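Local coordinates for type IV pilus biogenesis protein PilB (Streptococcus sanguinis, PDB 7B7P) that is a bimodular minor pilin of type IV pili with a direct role in adhesion, probably exerted through its metal-binding von Willebrand factor A-like module, at residues R25-A30 with S53-S58; N66-K71 with I149-D154; A207-I212 with D411-I416; I267-Q272 with L360-V365; P273-Y278 with W421-P426. One frame throughout, in Å; residues are numbered along the deposited sequence.

Contact 1 (R25-A30 with S53-S58)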
# COMPACT_ATOMS: atom_id res chain seq x y z
N ARG A 25 1.35 -31.83 -5.42
CA ARG A 25 1.79 -31.84 -6.82
C ARG A 25 1.17 -30.67 -7.58
O ARG A 25 1.88 -29.90 -8.24
CB ARG A 25 1.40 -33.17 -7.47
CG ARG A 25 2.33 -33.67 -8.56
CD ARG A 25 2.33 -35.21 -8.58
NE ARG A 25 3.67 -35.75 -8.39
CZ ARG A 25 3.96 -36.84 -7.67
NH1 ARG A 25 2.99 -37.50 -7.04
NH2 ARG A 25 5.22 -37.24 -7.56
N THR A 26 -0.15 -30.52 -7.49
CA THR A 26 -0.79 -29.43 -8.20
C THR A 26 -0.43 -28.08 -7.57
O THR A 26 -0.24 -27.09 -8.30
CB THR A 26 -2.30 -29.69 -8.26
OG1 THR A 26 -3.00 -28.52 -8.71
CG2 THR A 26 -2.84 -30.12 -6.93
N VAL A 27 -0.24 -28.03 -6.25
CA VAL A 27 0.20 -26.80 -5.59
C VAL A 27 1.61 -26.40 -6.03
O VAL A 27 1.93 -25.21 -6.11
CB VAL A 27 0.12 -26.97 -4.06
CG1 VAL A 27 1.13 -26.10 -3.34
CG2 VAL A 27 -1.28 -26.70 -3.56
N GLY A 28 2.46 -27.39 -6.32
CA GLY A 28 3.84 -27.12 -6.74
C GLY A 28 3.96 -26.43 -8.08
O GLY A 28 5.04 -25.90 -8.40
N LYS A 29 2.89 -26.41 -8.88
CA LYS A 29 2.91 -25.77 -10.18
C LYS A 29 2.22 -24.40 -10.19
O LYS A 29 2.07 -23.80 -11.26
CB LYS A 29 2.26 -26.70 -11.22
CG LYS A 29 2.95 -28.07 -11.35
CD LYS A 29 2.26 -28.92 -12.43
CE LYS A 29 2.26 -30.40 -12.06
NZ LYS A 29 0.87 -30.98 -12.21
N ALA A 30 1.81 -23.89 -9.04
CA ALA A 30 1.05 -22.64 -9.00
C ALA A 30 1.99 -21.44 -8.96
O ALA A 30 3.01 -21.44 -8.26
CB ALA A 30 0.12 -22.61 -7.79
N SER A 53 -8.45 -21.31 -9.85
CA SER A 53 -8.65 -22.72 -9.55
C SER A 53 -8.54 -22.94 -8.04
O SER A 53 -7.88 -22.19 -7.33
CB SER A 53 -7.62 -23.56 -10.29
OG SER A 53 -7.38 -23.01 -11.57
N TYR A 54 -9.23 -23.97 -7.55
CA TYR A 54 -9.38 -24.19 -6.12
C TYR A 54 -9.11 -25.64 -5.75
O TYR A 54 -9.32 -26.55 -6.55
CB TYR A 54 -10.80 -23.81 -5.63
CG TYR A 54 -11.14 -22.34 -5.69
CD1 TYR A 54 -11.33 -21.69 -6.91
CD2 TYR A 54 -11.32 -21.60 -4.53
CE1 TYR A 54 -11.67 -20.35 -6.96
CE2 TYR A 54 -11.65 -20.26 -4.57
CZ TYR A 54 -11.82 -19.64 -5.79
OH TYR A 54 -12.15 -18.31 -5.84
N ILE A 55 -8.64 -25.84 -4.51
CA ILE A 55 -8.59 -27.15 -3.88
C ILE A 55 -9.24 -27.02 -2.50
O ILE A 55 -8.93 -26.09 -1.75
CB ILE A 55 -7.16 -27.68 -3.73
CG1 ILE A 55 -6.49 -27.85 -5.09
CG2 ILE A 55 -7.15 -29.01 -3.00
CD1 ILE A 55 -4.99 -27.98 -4.99
N GLY A 56 -10.12 -27.95 -2.17
CA GLY A 56 -10.76 -27.92 -0.87
C GLY A 56 -11.69 -29.10 -0.74
O GLY A 56 -11.96 -29.83 -1.70
N LEU A 57 -12.20 -29.27 0.48
CA LEU A 57 -13.07 -30.38 0.78
C LEU A 57 -14.47 -30.18 0.20
O LEU A 57 -14.91 -29.05 -0.08
CB LEU A 57 -13.18 -30.58 2.29
CG LEU A 57 -12.03 -31.36 2.93
CD1 LEU A 57 -12.52 -32.02 4.21
CD2 LEU A 57 -11.47 -32.37 1.95
N SER A 58 -15.17 -31.30 0.03
CA SER A 58 -16.54 -31.30 -0.44
C SER A 58 -17.47 -30.61 0.56
O SER A 58 -17.08 -30.26 1.69
CB SER A 58 -17.04 -32.74 -0.66
OG SER A 58 -16.93 -33.54 0.50
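T26, near the C-terminal end of helix 9-27, meets I55 of strand 53-57 methyl to methyl: the two side chains reach toward each other tip to tip, with T26 CG2 3.6 Å from I55 CD1. The threonine torsion explains which branch does the touching. With OG1 opposite the backbone N (chi1 168°), the methyl is the branch presented to the strand. Threonine suits this partly exposed place, since one residue offers a methyl to the sheet and keeps a hydroxyl on its other branch. V27 follows, turned obliquely to the same isoleucine; its CG2 lies 4.2 Å from I55 CD1, and its side chain also touches L131. I55 can serve both partners because its long branch is nearly extended (chi2 163°) and brings one methyl, CD1, within touch of both. V27 is also the first residue of a type I turn that runs to A30, in which A30 N bonds to V27 O at 3.2 Å. G28 O is taken by N132 in this turn, and the small A30 is buried against Y151. The contact is purely apolar and modest, burying 86 Å² in all. It joins the end of the N-terminal helix to one face of the module's mainly antiparallel sheet, the helix-on-sheet packing that defines the type IV pilin fold.

Contact 2 (N66-K71 with I149-D154)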
# COMPACT_ATOMS: atom_id res chain seq x y z
N ASN A 66 -10.79 -30.65 -6.57
CA ASN A 66 -9.91 -29.75 -7.32
C ASN A 66 -10.75 -29.14 -8.44
O ASN A 66 -11.03 -29.80 -9.44
CB ASN A 66 -8.73 -30.54 -7.86
CG ASN A 66 -7.79 -29.69 -8.67
OD1 ASN A 66 -7.67 -28.49 -8.45
ND2 ASN A 66 -7.09 -30.32 -9.61
N TYR A 67 -11.18 -27.89 -8.25
CA TYR A 67 -11.95 -27.15 -9.26
C TYR A 67 -10.97 -26.35 -10.11
O TYR A 67 -10.45 -25.33 -9.67
CB TYR A 67 -12.97 -26.23 -8.60
CG TYR A 67 -13.79 -26.88 -7.52
CD1 TYR A 67 -13.29 -27.03 -6.23
CD2 TYR A 67 -15.08 -27.33 -7.77
CE1 TYR A 67 -14.04 -27.61 -5.24
CE2 TYR A 67 -15.85 -27.91 -6.78
CZ TYR A 67 -15.32 -28.05 -5.51
OH TYR A 67 -16.06 -28.63 -4.51
N VAL A 68 -10.72 -26.82 -11.34
CA VAL A 68 -9.70 -26.25 -12.21
C VAL A 68 -10.35 -25.30 -13.21
O VAL A 68 -11.44 -25.57 -13.71
CB VAL A 68 -8.90 -27.35 -12.93
CG1 VAL A 68 -7.73 -26.76 -13.70
CG2 VAL A 68 -8.41 -28.39 -11.93
N TRP A 69 -9.66 -24.19 -13.50
CA TRP A 69 -10.22 -23.16 -14.37
C TRP A 69 -10.18 -23.59 -15.83
O TRP A 69 -9.13 -23.98 -16.34
CB TRP A 69 -9.48 -21.83 -14.20
CG TRP A 69 -10.09 -20.73 -15.02
CD1 TRP A 69 -9.49 -20.00 -16.01
CD2 TRP A 69 -11.44 -20.25 -14.93
NE1 TRP A 69 -10.38 -19.09 -16.54
CE2 TRP A 69 -11.59 -19.22 -15.89
CE3 TRP A 69 -12.54 -20.58 -14.13
CZ2 TRP A 69 -12.78 -18.52 -16.06
CZ3 TRP A 69 -13.72 -19.89 -14.30
CH2 TRP A 69 -13.83 -18.87 -15.26
N ASN A 70 -11.33 -23.47 -16.50
CA ASN A 70 -11.48 -23.95 -17.88
C ASN A 70 -10.99 -22.92 -18.89
O ASN A 70 -10.21 -23.26 -19.79
CB ASN A 70 -12.94 -24.29 -18.16
CG ASN A 70 -13.09 -25.47 -19.08
OD1 ASN A 70 -12.48 -25.52 -20.16
ND2 ASN A 70 -13.89 -26.44 -18.66
N LYS A 71 -11.46 -21.68 -18.78
CA LYS A 71 -11.16 -20.56 -19.67
C LYS A 71 -11.86 -20.73 -21.02
O LYS A 71 -12.57 -19.82 -21.47
CB LYS A 71 -9.65 -20.38 -19.86
CG LYS A 71 -9.26 -19.02 -20.42
CD LYS A 71 -7.89 -19.04 -21.07
CE LYS A 71 -7.58 -20.39 -21.71
NZ LYS A 71 -6.21 -20.40 -22.28
N ILE A 149 -7.63 -23.69 -0.74
CA ILE A 149 -6.62 -22.93 -1.47
C ILE A 149 -7.21 -22.50 -2.81
O ILE A 149 -8.03 -23.21 -3.40
CB ILE A 149 -5.31 -23.76 -1.69
CG1 ILE A 149 -4.34 -23.63 -0.52
CG2 ILE A 149 -4.63 -23.38 -2.98
CD1 ILE A 149 -3.24 -24.70 -0.52
N ALA A 150 -6.79 -21.33 -3.27
CA ALA A 150 -7.06 -20.86 -4.62
C ALA A 150 -5.74 -20.52 -5.29
O ALA A 150 -4.85 -19.96 -4.65
CB ALA A 150 -7.98 -19.64 -4.60
N TYR A 151 -5.61 -20.86 -6.57
CA TYR A 151 -4.31 -20.76 -7.21
C TYR A 151 -4.47 -20.54 -8.71
O TYR A 151 -5.52 -20.81 -9.30
CB TYR A 151 -3.48 -22.03 -6.99
CG TYR A 151 -4.04 -23.24 -7.70
CD1 TYR A 151 -5.13 -23.93 -7.18
CD2 TYR A 151 -3.47 -23.70 -8.89
CE1 TYR A 151 -5.64 -25.04 -7.82
CE2 TYR A 151 -3.99 -24.82 -9.55
CZ TYR A 151 -5.08 -25.48 -9.00
OH TYR A 151 -5.62 -26.59 -9.61
N ARG A 152 -3.38 -20.09 -9.31
CA ARG A 152 -3.25 -20.03 -10.76
C ARG A 152 -1.90 -20.60 -11.16
O ARG A 152 -0.95 -20.60 -10.37
CB ARG A 152 -3.40 -18.60 -11.29
CG ARG A 152 -4.83 -18.08 -11.27
CD ARG A 152 -4.90 -16.63 -11.71
NE ARG A 152 -4.50 -16.46 -13.11
CZ ARG A 152 -5.30 -16.71 -14.14
NH1 ARG A 152 -6.54 -17.14 -13.94
NH2 ARG A 152 -4.85 -16.53 -15.37
N THR A 153 -1.82 -21.07 -12.40
CA THR A 153 -0.59 -21.61 -12.96
C THR A 153 0.03 -20.71 -14.02
O THR A 153 1.15 -20.99 -14.47
CB THR A 153 -0.86 -23.00 -13.55
OG1 THR A 153 -2.15 -23.01 -14.17
CG2 THR A 153 -0.85 -24.04 -12.44
N ASP A 154 -0.66 -19.65 -14.42
CA ASP A 154 -0.23 -18.66 -15.39
C ASP A 154 -0.61 -17.29 -14.85
O ASP A 154 -1.59 -17.18 -14.10
CB ASP A 154 -0.89 -18.90 -16.76
CG ASP A 154 -2.36 -19.34 -16.64
OD1 ASP A 154 -2.77 -19.82 -15.56
OD2 ASP A 154 -3.10 -19.21 -17.64
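N66 and Y151 come together over strand 53-57, which runs between their own strands and pairs with both. In the polar part the N66 amide is set against the tyrosine hydroxyl, N66 CG lying 3.9 Å from Y151 OH. The side chains cross at about a right angle; the amide lies at the ring edge, near the ring plane, and the two planes are 25° apart. Y151 gets there by a first torsion of 68°, which places CG between the backbone N and the carbonyl carbon. Van der Waals packing is slight: V68 CG2 lies 4.1 Å from Y151 OH, and I55 of the intervening strand touches both N66 and Y151. Tyrosine suits the place, being long enough to cross a neighbouring strand with a buried ring. Charged groups gather at the end of strand 148-152, where R152 NE makes a weak bond to D154 O at 3.2 Å and R152 NH2 faces D154 OD1 at a long 3.9 Å, by charge alone. Side chains of next-but-one strands meeting on the helix-covered face, where Y151 also touches T26, are what antiparallel strands 64-67, 53-57 and 148-152 provide in the sheet of a type IV pilin module.

Contact 3 (A207-I212 with D411-I416)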
# COMPACT_ATOMS: atom_id res chain seq x y z
N ALA A 207 7.69 0.96 -12.08
CA ALA A 207 7.47 0.53 -13.46
C ALA A 207 7.25 -0.98 -13.56
O ALA A 207 6.36 -1.44 -14.29
CB ALA A 207 8.64 0.96 -14.34
N GLU A 208 8.01 -1.75 -12.79
CA GLU A 208 7.96 -3.21 -12.90
C GLU A 208 6.57 -3.77 -12.61
O GLU A 208 6.17 -4.78 -13.20
CB GLU A 208 8.99 -3.83 -11.96
CG GLU A 208 10.42 -3.59 -12.37
CD GLU A 208 11.39 -4.03 -11.30
OE1 GLU A 208 12.59 -3.64 -11.39
OE2 GLU A 208 10.96 -4.75 -10.37
N ILE A 209 5.83 -3.14 -11.70
CA ILE A 209 4.47 -3.60 -11.42
C ILE A 209 3.61 -3.57 -12.68
O ILE A 209 2.70 -4.40 -12.84
CB ILE A 209 3.84 -2.74 -10.30
CG1 ILE A 209 4.83 -2.55 -9.15
CG2 ILE A 209 2.56 -3.39 -9.79
CD1 ILE A 209 4.21 -1.96 -7.90
N GLY A 210 3.88 -2.64 -13.60
CA GLY A 210 3.03 -2.44 -14.77
C GLY A 210 1.67 -1.85 -14.47
O GLY A 210 1.14 -2.03 -13.36
N ASN A 211 1.08 -1.13 -15.43
CA ASN A 211 -0.29 -0.63 -15.33
C ASN A 211 -0.41 0.39 -14.19
O ASN A 211 -1.34 0.34 -13.37
CB ASN A 211 -1.28 -1.78 -15.16
CG ASN A 211 -2.29 -1.84 -16.28
OD1 ASN A 211 -2.19 -1.09 -17.26
ND2 ASN A 211 -3.28 -2.72 -16.13
N ILE A 212 0.52 1.33 -14.17
CA ILE A 212 0.75 2.15 -13.00
C ILE A 212 1.18 3.53 -13.48
O ILE A 212 2.20 3.66 -14.17
CB ILE A 212 1.79 1.51 -12.06
CG1 ILE A 212 2.21 2.46 -10.94
CG2 ILE A 212 2.98 0.97 -12.85
CD1 ILE A 212 2.73 1.69 -9.72
N ASP A 411 10.06 -0.42 0.12
CA ASP A 411 8.97 -1.01 0.89
C ASP A 411 7.61 -0.53 0.38
O ASP A 411 6.65 -1.31 0.35
CB ASP A 411 9.14 -0.67 2.38
CG ASP A 411 10.34 -1.39 3.02
OD1 ASP A 411 10.70 -2.50 2.55
OD2 ASP A 411 10.92 -0.86 3.99
N ILE A 412 7.51 0.74 -0.03
CA ILE A 412 6.23 1.24 -0.52
C ILE A 412 5.87 0.56 -1.84
O ILE A 412 4.72 0.14 -2.04
CB ILE A 412 6.25 2.78 -0.65
CG1 ILE A 412 6.30 3.43 0.74
CG2 ILE A 412 5.03 3.29 -1.41
CD1 ILE A 412 6.61 4.91 0.71
N LYS A 413 6.85 0.41 -2.73
CA LYS A 413 6.65 -0.39 -3.94
C LYS A 413 6.18 -1.80 -3.60
O LYS A 413 5.16 -2.27 -4.12
CB LYS A 413 7.94 -0.44 -4.76
CG LYS A 413 7.84 -1.23 -6.08
CD LYS A 413 8.37 -2.67 -5.95
CE LYS A 413 8.27 -3.42 -7.26
NZ LYS A 413 8.20 -4.89 -7.04
N LYS A 414 6.91 -2.48 -2.71
CA LYS A 414 6.53 -3.84 -2.34
C LYS A 414 5.09 -3.91 -1.83
O LYS A 414 4.36 -4.87 -2.09
CB LYS A 414 7.49 -4.39 -1.27
CG LYS A 414 8.86 -4.84 -1.78
CD LYS A 414 9.72 -5.31 -0.60
CE LYS A 414 10.95 -6.10 -1.04
NZ LYS A 414 12.15 -5.25 -1.30
N GLN A 415 4.65 -2.88 -1.10
CA GLN A 415 3.32 -2.92 -0.52
C GLN A 415 2.23 -2.62 -1.55
O GLN A 415 1.11 -3.12 -1.42
CB GLN A 415 3.24 -1.94 0.65
CG GLN A 415 1.88 -1.88 1.31
CD GLN A 415 1.52 -3.17 2.03
OE1 GLN A 415 2.11 -3.50 3.07
NE2 GLN A 415 0.55 -3.91 1.49
N ILE A 416 2.53 -1.80 -2.56
CA ILE A 416 1.55 -1.56 -3.62
C ILE A 416 1.40 -2.81 -4.46
O ILE A 416 0.28 -3.25 -4.76
CB ILE A 416 1.96 -0.35 -4.47
CG1 ILE A 416 1.82 0.96 -3.68
CG2 ILE A 416 1.13 -0.31 -5.78
CD1 ILE A 416 2.66 2.08 -4.28
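I209, at the end of helix 191-209, lays its long branch against the aliphatic stem of K413, the two side chains sliding past each other in opposite directions. I209 CG1 is 4.0 Å from K413 CE. The lysine starts opposite its backbone N (chi1 -179°) and then bends sharply at chi2, -98°, which folds its methylenes toward the isoleucine. Farther out, I209 CD1 approaches K413 O at 3.9 Å and I416 CG2 at 4.1 Å, meeting the buried I416 side chain at about a right angle. Branched isoleucines suit this seam between helices, filling it broadly with little torsional freedom. Helix 191-209 ends at once: G210 takes a positive phi of 70°, easy for glycine, and N211 leads on to strand 212-219. On the outer side E208 OE2 stays 4.3 Å from K413 NZ, beyond a salt bridge. The chemistry is thus mainly apolar, with lysine methylenes extending the isoleucine core outward, while the opposite charges at the rim probably add only a mild attraction.

Contact 4 (I267-Q272 with L360-V365)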
# COMPACT_ATOMS: atom_id res chain seq x y z
N ILE A 267 -6.95 15.68 -5.27
CA ILE A 267 -7.92 15.99 -6.31
C ILE A 267 -7.45 15.47 -7.66
O ILE A 267 -8.25 14.95 -8.44
CB ILE A 267 -8.27 17.50 -6.37
CG1 ILE A 267 -9.47 17.69 -7.32
CG2 ILE A 267 -7.14 18.33 -6.87
CD1 ILE A 267 -10.22 19.01 -7.11
N SER A 268 -6.14 15.54 -7.93
CA SER A 268 -5.65 14.94 -9.18
C SER A 268 -5.87 13.43 -9.19
O SER A 268 -6.13 12.85 -10.25
CB SER A 268 -4.18 15.28 -9.40
OG SER A 268 -3.32 14.58 -8.51
N LEU A 269 -5.82 12.78 -8.03
CA LEU A 269 -6.11 11.35 -7.98
C LEU A 269 -7.60 11.07 -8.21
O LEU A 269 -7.96 10.04 -8.80
CB LEU A 269 -5.67 10.77 -6.63
CG LEU A 269 -4.19 10.46 -6.40
CD1 LEU A 269 -4.03 9.98 -4.96
CD2 LEU A 269 -3.68 9.38 -7.39
N GLN A 270 -8.47 11.96 -7.75
CA GLN A 270 -9.90 11.76 -7.97
C GLN A 270 -10.23 11.70 -9.46
O GLN A 270 -11.17 10.99 -9.85
CB GLN A 270 -10.71 12.87 -7.29
CG GLN A 270 -10.76 12.80 -5.77
CD GLN A 270 -11.28 11.48 -5.23
OE1 GLN A 270 -10.94 11.09 -4.10
NE2 GLN A 270 -12.13 10.80 -5.99
N SER A 271 -9.47 12.38 -10.29
CA SER A 271 -9.75 12.44 -11.71
C SER A 271 -9.06 11.34 -12.50
O SER A 271 -9.14 11.35 -13.73
CB SER A 271 -9.33 13.80 -12.26
OG SER A 271 -7.96 13.77 -12.63
N GLN A 272 -8.39 10.41 -11.84
CA GLN A 272 -7.77 9.28 -12.52
C GLN A 272 -8.66 8.05 -12.39
O GLN A 272 -9.32 7.87 -11.36
CB GLN A 272 -6.40 8.97 -11.94
CG GLN A 272 -5.36 10.00 -12.32
CD GLN A 272 -5.13 10.05 -13.82
OE1 GLN A 272 -4.86 9.03 -14.43
NE2 GLN A 272 -5.24 11.23 -14.41
N LEU A 360 -11.72 10.25 -0.75
CA LEU A 360 -12.69 9.16 -0.83
C LEU A 360 -12.15 7.96 -1.61
O LEU A 360 -12.29 6.81 -1.17
CB LEU A 360 -14.00 9.64 -1.45
CG LEU A 360 -15.05 8.53 -1.55
CD1 LEU A 360 -15.43 8.02 -0.17
CD2 LEU A 360 -16.29 8.99 -2.33
N GLY A 361 -11.56 8.18 -2.76
CA GLY A 361 -11.20 6.92 -3.41
C GLY A 361 -9.87 6.30 -3.03
O GLY A 361 -9.44 5.34 -3.68
N ILE A 362 -9.18 6.81 -2.01
CA ILE A 362 -7.74 6.62 -1.91
C ILE A 362 -7.44 5.41 -1.03
O ILE A 362 -8.01 5.25 0.06
CB ILE A 362 -7.07 7.90 -1.39
CG1 ILE A 362 -7.12 8.95 -2.50
CG2 ILE A 362 -5.63 7.65 -0.97
CD1 ILE A 362 -6.76 10.30 -2.02
N LYS A 363 -6.56 4.54 -1.53
CA LYS A 363 -6.25 3.31 -0.81
C LYS A 363 -5.37 3.58 0.41
O LYS A 363 -5.67 3.10 1.51
CB LYS A 363 -5.57 2.32 -1.76
CG LYS A 363 -4.99 1.10 -1.08
CD LYS A 363 -6.09 0.23 -0.52
CE LYS A 363 -5.63 -1.23 -0.45
NZ LYS A 363 -6.25 -1.92 0.71
N ARG A 364 -4.31 4.35 0.25
CA ARG A 364 -3.40 4.57 1.38
C ARG A 364 -2.63 5.86 1.15
O ARG A 364 -2.31 6.21 0.01
CB ARG A 364 -2.42 3.38 1.55
CG ARG A 364 -1.26 3.58 2.56
CD ARG A 364 -0.36 2.32 2.68
NE ARG A 364 -1.18 1.12 2.78
CZ ARG A 364 -1.29 0.21 1.83
NH1 ARG A 364 -0.61 0.35 0.71
NH2 ARG A 364 -2.10 -0.82 1.98
N VAL A 365 -2.37 6.57 2.25
CA VAL A 365 -1.43 7.68 2.26
C VAL A 365 -0.18 7.25 3.02
O VAL A 365 -0.25 6.94 4.22
CB VAL A 365 -2.03 8.96 2.88
CG1 VAL A 365 -0.98 10.09 2.86
CG2 VAL A 365 -3.34 9.37 2.16
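L360 begins the second segment beside the Q270 amide, its CB 4.3 Å from Q270 OE1 while its own chain stays exposed. The next residue makes the bond of the contact: G361 N donates to Q270 OE1 at 3.3 Å. It is rather long but almost straight, 177° at the hydrogen, and the N-H arrives in the carbonyl plane on a lone pair, with an angle of 127° at the oxygen. Q270 can deliver the amide because its chain bends at chi2 (-56°), and a glutamine is long enough to span the gap from helix 258-270. The end of the buried I362 side chain comes up to the helix, its CD1 4.0 Å from L269 CD1, the two chains crossing at about a right angle. L269 is also packed on A163, S165 and I279, so leucine and isoleucine here suit the oily layer between helix and sheet. Farther on, K363 and R364 pair by backbone bonds with K277 and I279. One lone-pair bond at the exposed edge and a methyl contact beneath it suggest that the amide helps to hold the backbone at G361, while burial of apolar groups probably supplies most of the cohesion.

Contact 5 (P273-Y278 with W421-P426)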
# COMPACT_ATOMS: atom_id res chain seq x y z
N PRO A 273 -8.71 7.21 -13.43
CA PRO A 273 -9.66 6.09 -13.42
C PRO A 273 -9.21 4.91 -12.57
O PRO A 273 -10.07 4.10 -12.17
CB PRO A 273 -9.77 5.68 -14.90
CG PRO A 273 -9.00 6.70 -15.67
CD PRO A 273 -8.04 7.36 -14.74
N ALA A 274 -7.91 4.79 -12.27
CA ALA A 274 -7.32 3.68 -11.53
C ALA A 274 -8.16 3.21 -10.35
O ALA A 274 -8.83 4.01 -9.69
CB ALA A 274 -5.93 4.08 -11.02
N GLN A 275 -8.12 1.92 -10.06
CA GLN A 275 -8.87 1.39 -8.93
C GLN A 275 -8.05 1.35 -7.65
O GLN A 275 -8.63 1.28 -6.55
CB GLN A 275 -9.41 0.00 -9.29
CG GLN A 275 -10.43 -0.55 -8.31
CD GLN A 275 -10.03 -1.92 -7.81
OE1 GLN A 275 -9.21 -2.60 -8.43
NE2 GLN A 275 -10.60 -2.33 -6.67
N LEU A 276 -6.73 1.39 -7.74
CA LEU A 276 -5.86 1.55 -6.58
C LEU A 276 -5.20 2.92 -6.67
O LEU A 276 -4.51 3.21 -7.66
CB LEU A 276 -4.81 0.44 -6.51
CG LEU A 276 -5.35 -0.96 -6.24
CD1 LEU A 276 -4.24 -2.00 -6.18
CD2 LEU A 276 -6.15 -0.96 -4.97
N LYS A 277 -5.39 3.76 -5.64
CA LYS A 277 -4.90 5.13 -5.64
C LYS A 277 -4.06 5.41 -4.40
O LYS A 277 -4.44 5.02 -3.28
CB LYS A 277 -6.06 6.14 -5.71
CG LYS A 277 -6.95 5.99 -6.94
CD LYS A 277 -8.12 6.97 -6.87
CE LYS A 277 -9.17 6.65 -7.92
NZ LYS A 277 -9.72 7.87 -8.53
N TYR A 278 -2.97 6.13 -4.59
CA TYR A 278 -1.96 6.28 -3.54
C TYR A 278 -1.44 7.71 -3.50
O TYR A 278 -1.17 8.31 -4.53
CB TYR A 278 -0.78 5.32 -3.78
CG TYR A 278 -1.16 3.87 -3.66
CD1 TYR A 278 -1.31 3.27 -2.42
CD2 TYR A 278 -1.39 3.09 -4.80
CE1 TYR A 278 -1.64 1.95 -2.30
CE2 TYR A 278 -1.73 1.77 -4.69
CZ TYR A 278 -1.86 1.20 -3.44
OH TYR A 278 -2.21 -0.12 -3.35
N TRP A 421 -1.79 -7.61 -6.01
CA TRP A 421 -2.00 -9.06 -5.94
C TRP A 421 -3.25 -9.39 -5.14
O TRP A 421 -4.07 -10.22 -5.55
CB TRP A 421 -0.77 -9.74 -5.33
CG TRP A 421 0.21 -10.06 -6.38
CD1 TRP A 421 1.41 -9.44 -6.62
CD2 TRP A 421 0.07 -11.06 -7.38
NE1 TRP A 421 2.03 -10.00 -7.71
CE2 TRP A 421 1.22 -11.00 -8.20
CE3 TRP A 421 -0.92 -12.01 -7.67
CZ2 TRP A 421 1.41 -11.86 -9.28
CZ3 TRP A 421 -0.74 -12.86 -8.75
CH2 TRP A 421 0.42 -12.78 -9.54
N PHE A 422 -3.43 -8.72 -4.00
CA PHE A 422 -4.51 -9.09 -3.09
C PHE A 422 -5.88 -8.76 -3.67
O PHE A 422 -6.87 -9.43 -3.33
CB PHE A 422 -4.32 -8.37 -1.77
CG PHE A 422 -4.58 -9.22 -0.58
CD1 PHE A 422 -5.88 -9.43 -0.15
CD2 PHE A 422 -3.53 -9.82 0.10
CE1 PHE A 422 -6.13 -10.23 0.96
CE2 PHE A 422 -3.77 -10.61 1.22
CZ PHE A 422 -5.07 -10.82 1.65
N VAL A 423 -5.97 -7.74 -4.52
CA VAL A 423 -7.27 -7.32 -5.04
C VAL A 423 -7.62 -8.05 -6.33
O VAL A 423 -8.80 -8.31 -6.60
CB VAL A 423 -7.30 -5.79 -5.22
CG1 VAL A 423 -6.55 -5.34 -6.50
CG2 VAL A 423 -8.75 -5.29 -5.20
N SER A 424 -6.61 -8.42 -7.14
CA SER A 424 -6.86 -9.34 -8.23
C SER A 424 -7.24 -10.73 -7.72
O SER A 424 -7.81 -11.52 -8.47
CB SER A 424 -5.64 -9.42 -9.14
OG SER A 424 -5.03 -8.14 -9.31
N GLY A 425 -6.96 -11.02 -6.46
CA GLY A 425 -7.20 -12.34 -5.91
C GLY A 425 -8.65 -12.76 -5.92
O GLY A 425 -9.55 -12.00 -6.29
N PRO A 426 -8.90 -14.01 -5.51
CA PRO A 426 -10.25 -14.60 -5.47
C PRO A 426 -11.21 -13.86 -4.54
O PRO A 426 -10.93 -13.80 -3.34
CB PRO A 426 -9.98 -16.02 -4.96
CG PRO A 426 -8.53 -16.26 -5.26
CD PRO A 426 -7.86 -14.95 -5.09
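P426 O, the carbonyl of the last residue, is gripped by two lysines, K40 and K139, which probably helps to hold the tail that follows V423, the residue that meets Q275 and L276 across this contact. V423, in the last turn of the helix, carries the contact. Its CG1 sits between the backbone N and the carbonyl carbon (chi1 78°) and reaches tip to tip toward the buried L276, with L276 CD1 4.1 Å from V423 CG1. The second branch serves the exposed side: V423 CG2 lies 3.8 Å from Q275 NE2, the glutamine chain, bent at chi2, running past the valine in the opposite direction. Leucine suits the inner place, where it also packs on I162 and L420. Glutamine suits the outer one, since its flexible chain can lay the amide against a methyl at an exposed place. Deeper in, Y278 OH is hydrogen-bonded to D419, which ties the same helix to the strand, and Y278 also touches I416. A central, parallel-paired strand covered by the C-terminal helix, here 402-424, is the alpha/beta layering of a von Willebrand factor A domain.

In the fold
Contacts 1 and 2, with centres 7 Å apart, belong to the pilin module and share the sheet holding strands 53-57, 64-67 and 148-152. Both precede contacts 3, 4 and 5, which lie in the von Willebrand factor A-like module. Contacts 3 and 5 use helix 402-424, with centres 11 Å apart, their segments alternating along the chain; contact 4 falls wholly within the span of contact 3 and meets contact 5 on neighbouring strands 364-370 and 276-283. Centres of contacts 1 and 4 are 37 Å apart, yet the tail of segment 421-426 reaches the pilin module, where P426 touches Y54 and A150. The chain's end thus returns to the pilin sheet, probably limiting movement between the modules.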